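Local coordinates for protein LacI family sugar-binding transcriptional regulator (Enterococcus faecalis V583, PDB 4RK0) that binds a pentose sugar in the cleft of its effector-binding domain and probably represses transcription as a LacI-type DNA-binding regulator, at residues I17-P20 against F21-Q24; H53-L56 against T57-R61; Q77-E81 against T82-K86; Q142-K145 against G146-V150; V216-C219 against E220-P224. All coordinates share one frame; numbering follows the deposited sequence.

Contact 1: residues I17-P20 against F21-Q24; sequences ITNP and FFAQ. With RIB (alpha-D-ribofuranose), chain E.
Two backbone N-H groups converge on Asn19 O: Ala23 N at 3.2 Å (N-H...O angle 162°), and Phe22 N through a weaker, more bent bond. Asn19 OD1 accepts from Phe21 N at 2.8 Å, an N-cap bond whose donor stands 49° out of the amide plane. The amide reaches that place because its CG lies anti to the backbone N (chi1 177°), beside the carbonyl carbon and within reach of Phe21 N; Asp16 holds Asn19 N. The bond from Gln24 N to Pro20 O, 3.0 Å, carries the helix onward. Beyond the cap, two aromatic rings meet the ribose. RIB C2 stands over one face of Phe21, displaced toward the rim, 3.4 Å from Phe21 CE2. Phe22 approaches obliquely, Phe22 CZ to RIB C1 3.5 Å, and Phe21 CD2 sits over the centre of the Phe22 ring. Asp94 of the pocket and Val233 of helix 233-249 touch Phe21, while Ala23 and Gln24 pack on Thr18 of the second subunit. The cap sits at the start of the helix that carries both rings, consistent with their defined placement as an apolar aromatic surface for the carbon side of the sugar.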
loop_
_atom_site.group_PDB
_atom_site.type_symbol
_atom_site.label_atom_id
_atom_site.label_comp_id
_atom_site.label_asym_id
_atom_site.label_seq_id
_atom_site.Cartn_x
_atom_site.Cartn_y
_atom_site.Cartn_z
ATOM N N ILE A 17 5.615 -0.427 4.406
ATOM C CA ILE A 17 4.254 0.067 4.224
ATOM C C ILE A 17 3.760 -0.082 2.786
ATOM O O ILE A 17 2.630 0.270 2.468
ATOM C CB ILE A 17 4.124 1.540 4.655
ATOM C CG1 ILE A 17 5.188 2.429 3.991
ATOM C CG2 ILE A 17 4.234 1.619 6.169
ATOM C CD1 ILE A 17 4.833 3.900 3.987
ATOM N N THR A 18 4.599 -0.619 1.933
ATOM C CA THR A 18 4.230 -0.794 0.536
ATOM C C THR A 18 3.463 -2.087 0.326
ATOM O O THR A 18 2.707 -2.203 -0.639
ATOM C CB THR A 18 5.456 -0.828 -0.363
ATOM O OG1 THR A 18 6.390 -1.770 0.154
ATOM C CG2 THR A 18 6.105 0.530 -0.420
ATOM N N ASN A 19 3.651 -3.059 1.224
ATOM C CA ASN A 19 2.909 -4.295 1.144
ATOM C C ASN A 19 1.505 -3.945 1.645
ATOM O O ASN A 19 1.347 -3.460 2.776
ATOM C CB ASN A 19 3.551 -5.334 2.040
ATOM C CG ASN A 19 2.801 -6.635 2.074
ATOM O OD1 ASN A 19 1.646 -6.749 1.681
ATOM N ND2 ASN A 19 3.469 -7.639 2.584
ATOM N N PRO A 20 0.492 -4.120 0.802
ATOM C CA PRO A 20 -0.885 -3.790 1.248
ATOM C C PRO A 20 -1.246 -4.441 2.595
ATOM O O PRO A 20 -2.083 -3.909 3.314
ATOM C CB PRO A 20 -1.788 -4.344 0.136
ATOM C CG PRO A 20 -0.903 -4.725 -0.974
ATOM C CD PRO A 20 0.531 -4.716 -0.545
ATOM N N PHE A 21 -0.646 -5.593 2.919
ATOM C CA PHE A 21 -0.858 -6.202 4.232
ATOM C C PHE A 21 -0.555 -5.236 5.362
ATOM O O PHE A 21 -1.378 -5.082 6.284
ATOM C CB PHE A 21 -0.046 -7.485 4.405
ATOM C CG PHE A 21 -0.214 -8.116 5.750
ATOM C CD1 PHE A 21 -1.299 -8.914 5.998
ATOM C CD2 PHE A 21 0.674 -7.856 6.770
ATOM C CE1 PHE A 21 -1.498 -9.489 7.242
ATOM C CE2 PHE A 21 0.467 -8.397 8.026
ATOM C CZ PHE A 21 -0.632 -9.239 8.251
ATOM N N PHE A 22 0.614 -4.606 5.344
ATOM C CA PHE A 22 1.016 -3.748 6.468
ATOM C C PHE A 22 0.330 -2.409 6.409
ATOM O O PHE A 22 0.087 -1.801 7.427
ATOM C CB PHE A 22 2.508 -3.566 6.529
ATOM C CG PHE A 22 3.228 -4.827 6.882
ATOM C CD1 PHE A 22 3.041 -5.418 8.112
ATOM C CD2 PHE A 22 3.996 -5.475 5.948
ATOM C CE1 PHE A 22 3.664 -6.598 8.404
ATOM C CE2 PHE A 22 4.639 -6.622 6.241
ATOM C CZ PHE A 22 4.470 -7.199 7.478
ATOM N N ALA A 23 -0.071 -1.992 5.224
ATOM C CA ALA A 23 -0.873 -0.767 5.144
ATOM C C ALA A 23 -2.227 -0.942 5.822
ATOM O O ALA A 23 -2.697 -0.034 6.518
ATOM C CB ALA A 23 -1.037 -0.313 3.690
ATOM N N GLN A 24 -2.848 -2.112 5.639
ATOM C CA GLN A 24 -4.147 -2.382 6.253
ATOM C C GLN A 24 -3.994 -2.622 7.734
ATOM O O GLN A 24 -4.867 -2.274 8.514
ATOM C CB GLN A 24 -4.817 -3.570 5.583
ATOM C CG GLN A 24 -5.413 -3.272 4.231
ATOM C CD GLN A 24 -6.597 -2.313 4.279
ATOM O OE1 GLN A 24 -7.102 -1.953 5.340
ATOM N NE2 GLN A 24 -7.033 -1.884 3.105
HETATM O O5 RIB E . 2.347 -10.379 3.216
HETATM C C5 RIB E . 3.293 -9.857 4.137
HETATM C C4 RIB E . 3.645 -10.987 5.004
HETATM O O4 RIB E . 4.716 -10.704 5.941
HETATM C C3 RIB E . 2.269 -11.175 5.611
HETATM O O3 RIB E . 1.918 -12.494 5.186
HETATM C C2 RIB E . 2.568 -10.911 7.089
HETATM O O2 RIB E . 2.014 -11.902 7.920
HETATM C C1 RIB E . 4.083 -10.682 7.229
HETATM O O1 RIB E . 4.662 -11.498 8.232
#

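Contact 2: residues H53-L56 against T57-R61; sequences HEYL and TELIR
Thr57 and His53 meet through the backbone: Thr57 N donates to His53 O at 3.0 Å with an N-H...O angle of 170°, the first turn after His53, the N-cap. Thr57 OG1 lies 3.0 Å from Glu54 O and 3.2 Å from His53 O, so its hydroxyl sits between two carbonyls of the preceding turn. That position follows from chi1 of 52°, which sets OG1 between the backbone N and the carbonyl carbon. Further on, Leu59 N bonds to Tyr55 O at 2.8 Å and Ile60 N to Leu56 O at 2.9 Å. Side-chain packing along this turn is light: Tyr55 CE2 is 4.4 Å from Leu59 CD2, the methyl standing oblique to the ring. In the next shell, Arg61 folds back so that Arg61 NH2 donates to Thr57 O at 2.9 Å, close to the guanidinium plane, while Arg61 NH1 forms a salt bridge with Glu81. Asp48 accepts from Leu56 N at the start of the helix, and Leu59 rests on strand 39-44. Tyr55 stacks on Tyr34 of the second subunit, where its hydroxyl bonds to Phe38 O. The short helix is therefore tied by polar groups at both ends, while its apolar side joins the sheet to the dimer partner.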
loop_
_atom_site.group_PDB
_atom_site.type_symbol
_atom_site.label_atom_id
_atom_site.label_comp_id
_atom_site.label_asym_id
_atom_site.label_seq_id
_atom_site.Cartn_x
_atom_site.Cartn_y
_atom_site.Cartn_z
ATOM N N HIS A 53 20.579 -0.622 11.628
ATOM C CA HIS A 53 19.270 -0.120 11.987
ATOM C C HIS A 53 19.370 0.968 13.030
ATOM O O HIS A 53 18.712 0.905 14.057
ATOM C CB HIS A 53 18.359 -1.274 12.447
ATOM C CG HIS A 53 18.394 -2.468 11.550
ATOM N ND1 HIS A 53 18.062 -2.400 10.211
ATOM C CD2 HIS A 53 18.733 -3.756 11.794
ATOM C CE1 HIS A 53 18.194 -3.599 9.671
ATOM N NE2 HIS A 53 18.602 -4.440 10.609
ATOM N N GLU A 54 20.179 1.982 12.732
ATOM C CA GLU A 54 20.463 3.077 13.644
ATOM C C GLU A 54 19.200 3.857 13.990
ATOM O O GLU A 54 19.016 4.344 15.109
ATOM C CB GLU A 54 21.490 4.045 13.028
ATOM C CG GLU A 54 22.856 3.441 12.760
ATOM C CD GLU A 54 23.763 4.398 12.024
ATOM O OE1 GLU A 54 23.616 5.631 12.189
ATOM O OE2 GLU A 54 24.619 3.909 11.267
ATOM N N TYR A 55 18.324 4.003 13.013
ATOM C CA TYR A 55 17.110 4.754 13.248
ATOM C C TYR A 55 16.163 3.997 14.158
ATOM O O TYR A 55 15.534 4.600 15.055
ATOM C CB TYR A 55 16.395 5.053 11.941
ATOM C CG TYR A 55 15.174 5.885 12.161
ATOM C CD1 TYR A 55 15.296 7.258 12.394
ATOM C CD2 TYR A 55 13.899 5.320 12.160
ATOM C CE1 TYR A 55 14.178 8.047 12.584
ATOM C CE2 TYR A 55 12.773 6.104 12.369
ATOM C CZ TYR A 55 12.921 7.469 12.581
ATOM O OH TYR A 55 11.837 8.300 12.776
ATOM N N LEU A 56 16.047 2.693 13.930
ATOM C CA LEU A 56 15.248 1.839 14.787
ATOM C C LEU A 56 15.745 1.871 16.216
ATOM O O LEU A 56 14.955 2.068 17.120
ATOM C CB LEU A 56 15.232 0.379 14.309
ATOM C CG LEU A 56 14.083 -0.086 13.406
ATOM C CD1 LEU A 56 13.898 0.814 12.201
ATOM C CD2 LEU A 56 14.316 -1.520 12.965
ATOM N N THR A 57 17.048 1.671 16.423
ATOM C CA THR A 57 17.603 1.676 17.786
ATOM C C THR A 57 17.395 3.019 18.478
ATOM O O THR A 57 17.169 3.067 19.685
ATOM C CB THR A 57 19.109 1.257 17.797
ATOM O OG1 THR A 57 19.850 2.044 16.855
ATOM C CG2 THR A 57 19.246 -0.193 17.442
ATOM N N GLU A 58 17.430 4.113 17.735
ATOM C CA GLU A 58 17.182 5.422 18.324
ATOM C C GLU A 58 15.690 5.665 18.563
ATOM O O GLU A 58 15.297 6.341 19.515
ATOM C CB GLU A 58 17.750 6.516 17.429
ATOM C CG GLU A 58 18.302 7.717 18.174
ATOM C CD GLU A 58 19.520 8.302 17.484
ATOM O OE1 GLU A 58 19.523 8.372 16.236
ATOM O OE2 GLU A 58 20.474 8.688 18.190
ATOM N N LEU A 59 14.850 5.109 17.702
ATOM C CA LEU A 59 13.418 5.278 17.873
ATOM C C LEU A 59 12.925 4.500 19.083
ATOM O O LEU A 59 12.178 5.035 19.930
ATOM C CB LEU A 59 12.670 4.905 16.607
ATOM C CG LEU A 59 11.151 5.127 16.707
ATOM C CD1 LEU A 59 10.784 6.592 16.544
ATOM C CD2 LEU A 59 10.470 4.308 15.649
ATOM N N ILE A 60 13.351 3.252 19.211
ATOM C CA ILE A 60 12.911 2.435 20.330
ATOM C C ILE A 60 13.309 3.067 21.682
ATOM O O ILE A 60 12.753 2.692 22.694
ATOM C CB ILE A 60 13.378 0.954 20.193
ATOM C CG1 ILE A 60 12.481 -0.008 20.972
ATOM C CG2 ILE A 60 14.839 0.736 20.617
ATOM C CD1 ILE A 60 11.224 -0.380 20.239
ATOM N N ARG A 61 14.217 4.054 21.692
ATOM C CA ARG A 61 14.626 4.718 22.938
ATOM C C ARG A 61 13.892 6.055 23.220
ATOM O O ARG A 61 14.225 6.737 24.186
ATOM C CB ARG A 61 16.139 4.970 22.921
ATOM C CG ARG A 61 16.971 3.716 22.986
ATOM C CD ARG A 61 18.443 4.002 22.724
ATOM N NE ARG A 61 19.282 2.906 23.215
ATOM C CZ ARG A 61 19.431 1.724 22.618
ATOM N NH1 ARG A 61 20.221 0.810 23.176
ATOM N NH2 ARG A 61 18.799 1.440 21.476
#

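Contact 3: residues Q77-E81 against T82-K86; sequences QTINE and TLRAK
The Thr82 hydroxyl is held close to the Thr78 carbonyl, Thr82 OG1 donating to Thr78 O at 2.5 Å. With chi1 at 55°, the hydroxyl is turned back over the preceding turn, where the backbone bond from Thr82 N to the same oxygen is weak. Ile79 O is gripped from opposite faces of its carbonyl plane, by Leu83 N at 2.9 Å and by Arg84 N at 3.1 Å. This inner side is packed: Ile79 and Leu83 both lie on strands 66-69 and 90-93. Toward solvent the contact is polar and made by more exposed side chains. Asn80 and Arg84 run side by side in the same direction, amide and guanidinium planes 65° apart, and Arg84 NH1 donates to Asn80 OD1 at a modelled 2.5 Å, unusually short and no measure of strength, with an N-H...O angle of only 138°. Glu99 and Phe101 O hold the same guanidinium, while Glu81 reaches Arg61. The i to i+5 bond from Arg84 N marks a pi-type widening of the turn at 82-84, set within the helix of a beta-alpha-beta unit, strand 66-69, helix 76-86, strand 90-93.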
loop_
_atom_site.group_PDB
_atom_site.type_symbol
_atom_site.label_atom_id
_atom_site.label_comp_id
_atom_site.label_asym_id
_atom_site.label_seq_id
_atom_site.Cartn_x
_atom_site.Cartn_y
_atom_site.Cartn_z
ATOM N N GLN A 77 16.793 -8.446 23.442
ATOM C CA GLN A 77 17.763 -7.753 24.290
ATOM C C GLN A 77 17.476 -6.259 24.287
ATOM O O GLN A 77 17.404 -5.638 25.329
ATOM C CB GLN A 77 19.195 -8.018 23.820
ATOM C CG GLN A 77 20.259 -7.212 24.553
ATOM C CD GLN A 77 21.628 -7.851 24.460
ATOM O OE1 GLN A 77 21.785 -9.043 24.731
ATOM N NE2 GLN A 77 22.629 -7.062 24.080
ATOM N N THR A 78 17.295 -5.679 23.102
ATOM C CA THR A 78 16.962 -4.247 23.032
ATOM C C THR A 78 15.694 -3.921 23.823
ATOM O O THR A 78 15.606 -2.891 24.482
ATOM C CB THR A 78 16.772 -3.773 21.580
ATOM O OG1 THR A 78 18.025 -3.855 20.896
ATOM C CG2 THR A 78 16.273 -2.329 21.525
ATOM N N ILE A 79 14.700 -4.795 23.728
ATOM C CA ILE A 79 13.424 -4.538 24.371
ATOM C C ILE A 79 13.592 -4.504 25.907
ATOM O O ILE A 79 13.103 -3.591 26.589
ATOM C CB ILE A 79 12.382 -5.582 23.913
ATOM C CG1 ILE A 79 11.888 -5.208 22.505
ATOM C CG2 ILE A 79 11.217 -5.665 24.889
ATOM C CD1 ILE A 79 11.059 -6.286 21.835
ATOM N N ASN A 80 14.310 -5.486 26.428
ATOM C CA ASN A 80 14.605 -5.556 27.859
ATOM C C ASN A 80 15.332 -4.326 28.400
ATOM O O ASN A 80 14.929 -3.772 29.421
ATOM C CB ASN A 80 15.408 -6.817 28.160
ATOM C CG ASN A 80 14.663 -8.084 27.784
ATOM O OD1 ASN A 80 13.481 -8.054 27.414
ATOM N ND2 ASN A 80 15.357 -9.204 27.858
ATOM N N GLU A 81 16.369 -3.878 27.705
ATOM C CA GLU A 81 17.166 -2.745 28.158
ATOM C C GLU A 81 16.525 -1.364 27.961
ATOM O O GLU A 81 16.948 -0.393 28.590
ATOM C CB GLU A 81 18.570 -2.797 27.531
ATOM C CG GLU A 81 18.662 -2.362 26.077
ATOM C CD GLU A 81 19.999 -2.705 25.431
ATOM O OE1 GLU A 81 20.762 -3.524 25.995
ATOM O OE2 GLU A 81 20.287 -2.155 24.344
ATOM N N THR A 82 15.508 -1.261 27.104
ATOM C CA THR A 82 14.873 0.018 26.841
ATOM C C THR A 82 13.468 0.062 27.434
ATOM O O THR A 82 13.194 0.844 28.342
ATOM C CB THR A 82 14.801 0.294 25.326
ATOM O OG1 THR A 82 14.151 -0.806 24.677
ATOM C CG2 THR A 82 16.200 0.455 24.735
ATOM N N LEU A 83 12.582 -0.785 26.922
ATOM C CA LEU A 83 11.174 -0.684 27.256
ATOM C C LEU A 83 10.825 -1.361 28.592
ATOM O O LEU A 83 10.070 -0.796 29.370
ATOM C CB LEU A 83 10.315 -1.285 26.135
ATOM C CG LEU A 83 10.541 -0.795 24.699
ATOM C CD1 LEU A 83 9.470 -1.421 23.813
ATOM C CD2 LEU A 83 10.483 0.725 24.586
ATOM N N ARG A 84 11.288 -2.585 28.839
ATOM C CA ARG A 84 10.982 -3.221 30.133
ATOM C C ARG A 84 11.677 -2.470 31.262
ATOM O O ARG A 84 11.104 -2.307 32.330
ATOM C CB ARG A 84 11.376 -4.696 30.188
ATOM C CG ARG A 84 10.311 -5.654 29.686
ATOM C CD ARG A 84 10.923 -7.016 29.402
ATOM N NE ARG A 84 9.935 -8.014 28.995
ATOM C CZ ARG A 84 10.004 -8.759 27.892
ATOM N NH1 ARG A 84 11.039 -8.663 27.051
ATOM N NH2 ARG A 84 9.034 -9.629 27.637
ATOM N N ALA A 85 12.897 -2.010 31.012
ATOM C CA ALA A 85 13.640 -1.234 31.996
ATOM C C ALA A 85 12.975 0.109 32.290
ATOM O O ALA A 85 13.090 0.627 33.393
ATOM C CB ALA A 85 15.064 -1.017 31.524
ATOM N N LYS A 86 12.275 0.681 31.318
ATOM C CA LYS A 86 11.649 2.006 31.521
ATOM C C LYS A 86 10.146 1.893 31.802
ATOM O O LYS A 86 9.468 2.902 31.994
ATOM C CB LYS A 86 11.905 2.924 30.321
ATOM C CG LYS A 86 13.360 3.342 30.149
ATOM C CD LYS A 86 13.663 3.837 28.737
ATOM C CE LYS A 86 12.934 5.122 28.389
ATOM N NZ LYS A 86 13.159 5.479 26.962
#

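Contact 4: residues Q142-K145 against G146-V150; sequences QRLK and GFCSV. With RIB (alpha-D-ribofuranose), chain E.
Leu144 and Cys148 face each other one turn apart, Leu144 CD1 lying 3.7 Å from Cys148 SG. The leucine branch extends forward along the helix, its CG anti to the backbone N (chi1 174°), whereas the cysteine SG is anti to the carbonyl carbon. Their backbones are joined as well, Cys148 N donating to Leu144 O at 2.8 Å. Phe147 leaves from another side, Phe147 N bonding to Arg143 O at 2.9 Å. Arg143 points away from this turn with its chain extended, and its guanidinium meets the ribose edge-on: Arg143 NH1 and NH2 each donate to RIB O3 at 3.0 Å, and Arg143 NH2 also to RIB O2 at 2.9 Å. The guanidinium edge thus spans two adjacent sugar hydroxyls, both near its plane; a salt bridge to Asp109, a hydrogen bond to Ile185 O and a cation-pi contact with Tyr213 position it. At the far end Ser149 OG donates to Gly146 O at 2.6 Å and also bonds Gln114. The turn belongs to the beta-alpha-beta unit of strand 127-132, helix 138-150 and strand 154-159: Phe147 packs on Val128 and Val130 of the sheet and on Ala117 of helix 109-122, while Leu144 touches Met132.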
loop_
_atom_site.group_PDB
_atom_site.type_symbol
_atom_site.label_atom_id
_atom_site.label_comp_id
_atom_site.label_asym_id
_atom_site.label_seq_id
_atom_site.Cartn_x
_atom_site.Cartn_y
_atom_site.Cartn_z
ATOM N N GLN A 142 6.133 -21.014 10.179
ATOM C CA GLN A 142 4.969 -21.818 10.567
ATOM C C GLN A 142 4.016 -22.191 9.421
ATOM O O GLN A 142 3.336 -23.212 9.486
ATOM C CB GLN A 142 4.186 -21.126 11.679
ATOM C CG GLN A 142 4.937 -21.032 12.997
ATOM C CD GLN A 142 5.125 -22.387 13.665
ATOM O OE1 GLN A 142 6.220 -22.954 13.673
ATOM N NE2 GLN A 142 4.052 -22.907 14.233
ATOM N N ARG A 143 3.922 -21.375 8.379
ATOM C CA ARG A 143 3.069 -21.732 7.258
ATOM C C ARG A 143 3.621 -22.935 6.511
ATOM O O ARG A 143 2.885 -23.838 6.093
ATOM C CB ARG A 143 2.938 -20.561 6.292
ATOM C CG ARG A 143 2.215 -19.360 6.862
ATOM C CD ARG A 143 2.353 -18.107 6.005
ATOM N NE ARG A 143 2.031 -16.931 6.805
ATOM C CZ ARG A 143 2.197 -15.680 6.423
ATOM N NH1 ARG A 143 2.595 -15.402 5.168
ATOM N NH2 ARG A 143 1.903 -14.698 7.271
ATOM N N LEU A 144 4.934 -22.958 6.317
ATOM C CA LEU A 144 5.551 -24.129 5.731
ATOM C C LEU A 144 5.344 -25.345 6.642
ATOM O O LEU A 144 5.000 -26.462 6.169
ATOM C CB LEU A 144 7.050 -23.901 5.535
ATOM C CG LEU A 144 7.782 -25.163 5.061
ATOM C CD1 LEU A 144 7.306 -25.616 3.691
ATOM C CD2 LEU A 144 9.278 -24.898 5.036
ATOM N N LYS A 145 5.607 -25.132 7.934
ATOM C CA LYS A 145 5.450 -26.230 8.939
ATOM C C LYS A 145 4.032 -26.789 8.913
ATOM O O LYS A 145 3.829 -28.000 8.871
ATOM C CB LYS A 145 5.796 -25.720 10.338
ATOM C CG LYS A 145 6.031 -26.821 11.371
ATOM C CD LYS A 145 7.233 -26.509 12.259
ATOM C CE LYS A 145 7.139 -27.200 13.609
ATOM N NZ LYS A 145 6.151 -26.517 14.491
ATOM N N GLY A 146 3.031 -25.914 8.890
ATOM C CA GLY A 146 1.650 -26.406 8.803
ATOM C C GLY A 146 1.382 -27.101 7.488
ATOM O O GLY A 146 0.710 -28.144 7.433
ATOM N N PHE A 147 1.916 -26.543 6.402
ATOM C CA PHE A 147 1.794 -27.166 5.094
ATOM C C PHE A 147 2.331 -28.612 5.115
ATOM O O PHE A 147 1.652 -29.550 4.680
ATOM C CB PHE A 147 2.508 -26.315 4.062
ATOM C CG PHE A 147 2.288 -26.740 2.656
ATOM C CD1 PHE A 147 3.086 -27.714 2.073
ATOM C CD2 PHE A 147 1.262 -26.164 1.891
ATOM C CE1 PHE A 147 2.872 -28.112 0.775
ATOM C CE2 PHE A 147 1.057 -26.550 0.582
ATOM C CZ PHE A 147 1.857 -27.532 0.019
ATOM N N CYS A 148 3.529 -28.799 5.661
ATOM C CA CYS A 148 4.154 -30.136 5.651
ATOM C C CYS A 148 3.559 -31.053 6.734
ATOM O O CYS A 148 3.745 -32.257 6.695
ATOM C CB CYS A 148 5.666 -30.016 5.791
ATOM S SG CYS A 148 6.365 -29.074 4.398
ATOM N N SER A 149 2.802 -30.496 7.673
ATOM C CA SER A 149 2.134 -31.321 8.689
ATOM C C SER A 149 1.061 -32.258 8.094
ATOM O O SER A 149 0.742 -33.301 8.692
ATOM C CB SER A 149 1.529 -30.459 9.793
ATOM O OG SER A 149 0.326 -29.844 9.381
ATOM N N VAL A 150 0.516 -31.890 6.929
ATOM C CA VAL A 150 -0.571 -32.650 6.296
ATOM C C VAL A 150 -0.307 -33.089 4.867
ATOM O O VAL A 150 -0.961 -34.019 4.396
ATOM C CB VAL A 150 -1.899 -31.872 6.283
ATOM C CG1 VAL A 150 -2.344 -31.598 7.709
ATOM C CG2 VAL A 150 -1.785 -30.587 5.468
HETATM O O5 RIB E . 2.347 -10.379 3.216
HETATM C C5 RIB E . 3.293 -9.857 4.137
HETATM C C4 RIB E . 3.645 -10.987 5.004
HETATM O O4 RIB E . 4.716 -10.704 5.941
HETATM C C3 RIB E . 2.269 -11.175 5.611
HETATM O O3 RIB E . 1.918 -12.494 5.186
HETATM C C2 RIB E . 2.568 -10.911 7.089
HETATM O O2 RIB E . 2.014 -11.902 7.920
HETATM C C1 RIB E . 4.083 -10.682 7.229
HETATM O O1 RIB E . 4.662 -11.498 8.232
#

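Contact 5: residues V216-C219 against E220-P224; sequences VDMC and EYVSP
A tight 3-10 turn carries the chain from Asp217 into Tyr221, Tyr221 N donating to Met218 O at 3.0 Å from well above the carbonyl plane, 64° out of it; weaker bonds run from Glu220 N to Asp217 O and from Val222 N to Met218 O. On this frame Met218 and Tyr221 cross at about a right angle. The sulfur makes an oblique Met-aromatic contact, Met218 SD standing 5.3 Å from the centroid of the Tyr221 ring, 53° off its normal, and 4.0 Å from Tyr221 CB. Bends at chi2 and chi3 of the methionine bring its end nearer to Tyr221 and Val222. Asp217 O instead meets the ring at its edge, in plane, 3.2 Å from Tyr221 CD1. Val222 closes the turn, Val222 CG2 lying 3.4 Å from Cys219 O. Met218 packs on Phe191 and on Met218 of the second subunit, Val222 touches the same methionine, and Cys219 rests on Leu226. Tyr221 OH makes a weak hydrogen bond to Arg195 of the second subunit. Glu220, whose OE1 stays 5.6 Å from Asp217 OD1, forms a salt bridge with Arg267 that probably offsets its charge. The turn thus presents sulfur, ring and methyl groups as a largely apolar patch at the subunit interface, with polar partners of the second subunit at its side.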
loop_
_atom_site.group_PDB
_atom_site.type_symbol
_atom_site.label_atom_id
_atom_site.label_comp_id
_atom_site.label_asym_id
_atom_site.label_seq_id
_atom_site.Cartn_x
_atom_site.Cartn_y
_atom_site.Cartn_z
ATOM N N VAL A 216 -4.964 -9.999 0.351
ATOM C CA VAL A 216 -4.897 -8.553 0.192
ATOM C C VAL A 216 -5.926 -8.182 -0.899
ATOM O O VAL A 216 -6.421 -9.038 -1.623
ATOM C CB VAL A 216 -3.472 -8.045 -0.167
ATOM C CG1 VAL A 216 -2.456 -8.371 0.946
ATOM C CG2 VAL A 216 -2.980 -8.611 -1.488
ATOM N N ASP A 217 -6.247 -6.915 -1.006
ATOM C CA ASP A 217 -7.378 -6.508 -1.853
ATOM C C ASP A 217 -7.137 -6.817 -3.322
ATOM O O ASP A 217 -8.068 -7.223 -4.041
ATOM C CB ASP A 217 -7.700 -5.026 -1.626
ATOM C CG ASP A 217 -8.794 -4.828 -0.592
ATOM O OD1 ASP A 217 -9.811 -5.550 -0.661
ATOM O OD2 ASP A 217 -8.647 -3.956 0.288
ATOM N N MET A 218 -5.882 -6.689 -3.747
ATOM C CA MET A 218 -5.478 -6.986 -5.126
ATOM C C MET A 218 -5.782 -8.404 -5.620
ATOM O O MET A 218 -5.725 -8.633 -6.826
ATOM C CB MET A 218 -3.977 -6.707 -5.365
ATOM C CG MET A 218 -3.621 -5.284 -5.824
ATOM S SD MET A 218 -4.542 -4.567 -7.201
ATOM C CE MET A 218 -3.729 -5.125 -8.646
ATOM N N CYS A 219 -6.041 -9.354 -4.707
ATOM C CA CYS A 219 -6.312 -10.738 -5.108
ATOM C C CYS A 219 -7.463 -10.831 -6.132
ATOM O O CYS A 219 -7.474 -11.699 -6.998
ATOM C CB CYS A 219 -6.622 -11.578 -3.881
ATOM S SG CYS A 219 -5.145 -11.955 -2.863
ATOM N N GLU A 220 -8.438 -9.944 -5.985
ATOM C CA GLU A 220 -9.646 -9.946 -6.836
ATOM C C GLU A 220 -9.457 -9.166 -8.144
ATOM O O GLU A 220 -10.320 -9.211 -9.004
ATOM C CB GLU A 220 -10.816 -9.356 -6.063
ATOM C CG GLU A 220 -11.094 -10.042 -4.724
ATOM C CD GLU A 220 -12.404 -9.638 -4.081
ATOM O OE1 GLU A 220 -12.873 -8.506 -4.313
ATOM O OE2 GLU A 220 -12.955 -10.455 -3.310
ATOM N N TYR A 221 -8.336 -8.461 -8.283
ATOM C CA TYR A 221 -8.006 -7.668 -9.476
ATOM C C TYR A 221 -6.941 -8.242 -10.405
ATOM O O TYR A 221 -6.713 -7.734 -11.499
ATOM C CB TYR A 221 -7.648 -6.244 -9.038
ATOM C CG TYR A 221 -8.749 -5.656 -8.261
ATOM C CD1 TYR A 221 -8.848 -5.821 -6.865
ATOM C CD2 TYR A 221 -9.756 -4.944 -8.911
ATOM C CE1 TYR A 221 -9.910 -5.273 -6.156
ATOM C CE2 TYR A 221 -10.813 -4.414 -8.217
ATOM C CZ TYR A 221 -10.897 -4.574 -6.838
ATOM O OH TYR A 221 -11.990 -4.010 -6.214
ATOM N N VAL A 222 -6.296 -9.317 -10.001
ATOM C CA VAL A 222 -5.390 -10.030 -10.882
ATOM C C VAL A 222 -6.191 -11.068 -11.692
ATOM O O VAL A 222 -7.349 -11.334 -11.376
ATOM C CB VAL A 222 -4.228 -10.636 -10.111
ATOM C CG1 VAL A 222 -3.342 -9.499 -9.587
ATOM C CG2 VAL A 222 -4.700 -11.517 -8.936
ATOM N N SER A 223 -5.553 -11.631 -12.713
ATOM C CA SER A 223 -6.208 -12.534 -13.650
ATOM C C SER A 223 -5.406 -13.801 -13.765
ATOM O O SER A 223 -4.247 -13.777 -14.204
ATOM C CB SER A 223 -6.363 -11.882 -15.028
ATOM O OG SER A 223 -7.616 -11.214 -15.106
ATOM N N PRO A 224 -5.980 -14.911 -13.305
ATOM C CA PRO A 224 -7.297 -14.988 -12.690
ATOM C C PRO A 224 -7.315 -14.560 -11.213
ATOM O O PRO A 224 -6.255 -14.498 -10.603
ATOM C CB PRO A 224 -7.622 -16.483 -12.802
ATOM C CG PRO A 224 -6.287 -17.118 -12.632
ATOM C CD PRO A 224 -5.262 -16.193 -13.254
#

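Overall arrangement
Contacts 1 and 4 both meet the ribose; the two contacts come within about 6 Å at their nearest atoms, though their centres are 25 Å apart: the rings of contact 1 and the arginine of contact 4 thus approach one sugar from different parts of the chain. Contact 5 touches contact 1 by packing, Pro20 CB to Val216 CB at 4.1 Å, and the Cys219 side chain stands about 10 Å from the ribose. Contacts 2 and 3 form a separate pair, centres 13 Å apart, joined by the salt bridge from Arg61 NH1 to Glu81 OE2 at 3.2 Å. Contacts 1, 2 and 5 also reach the second subunit.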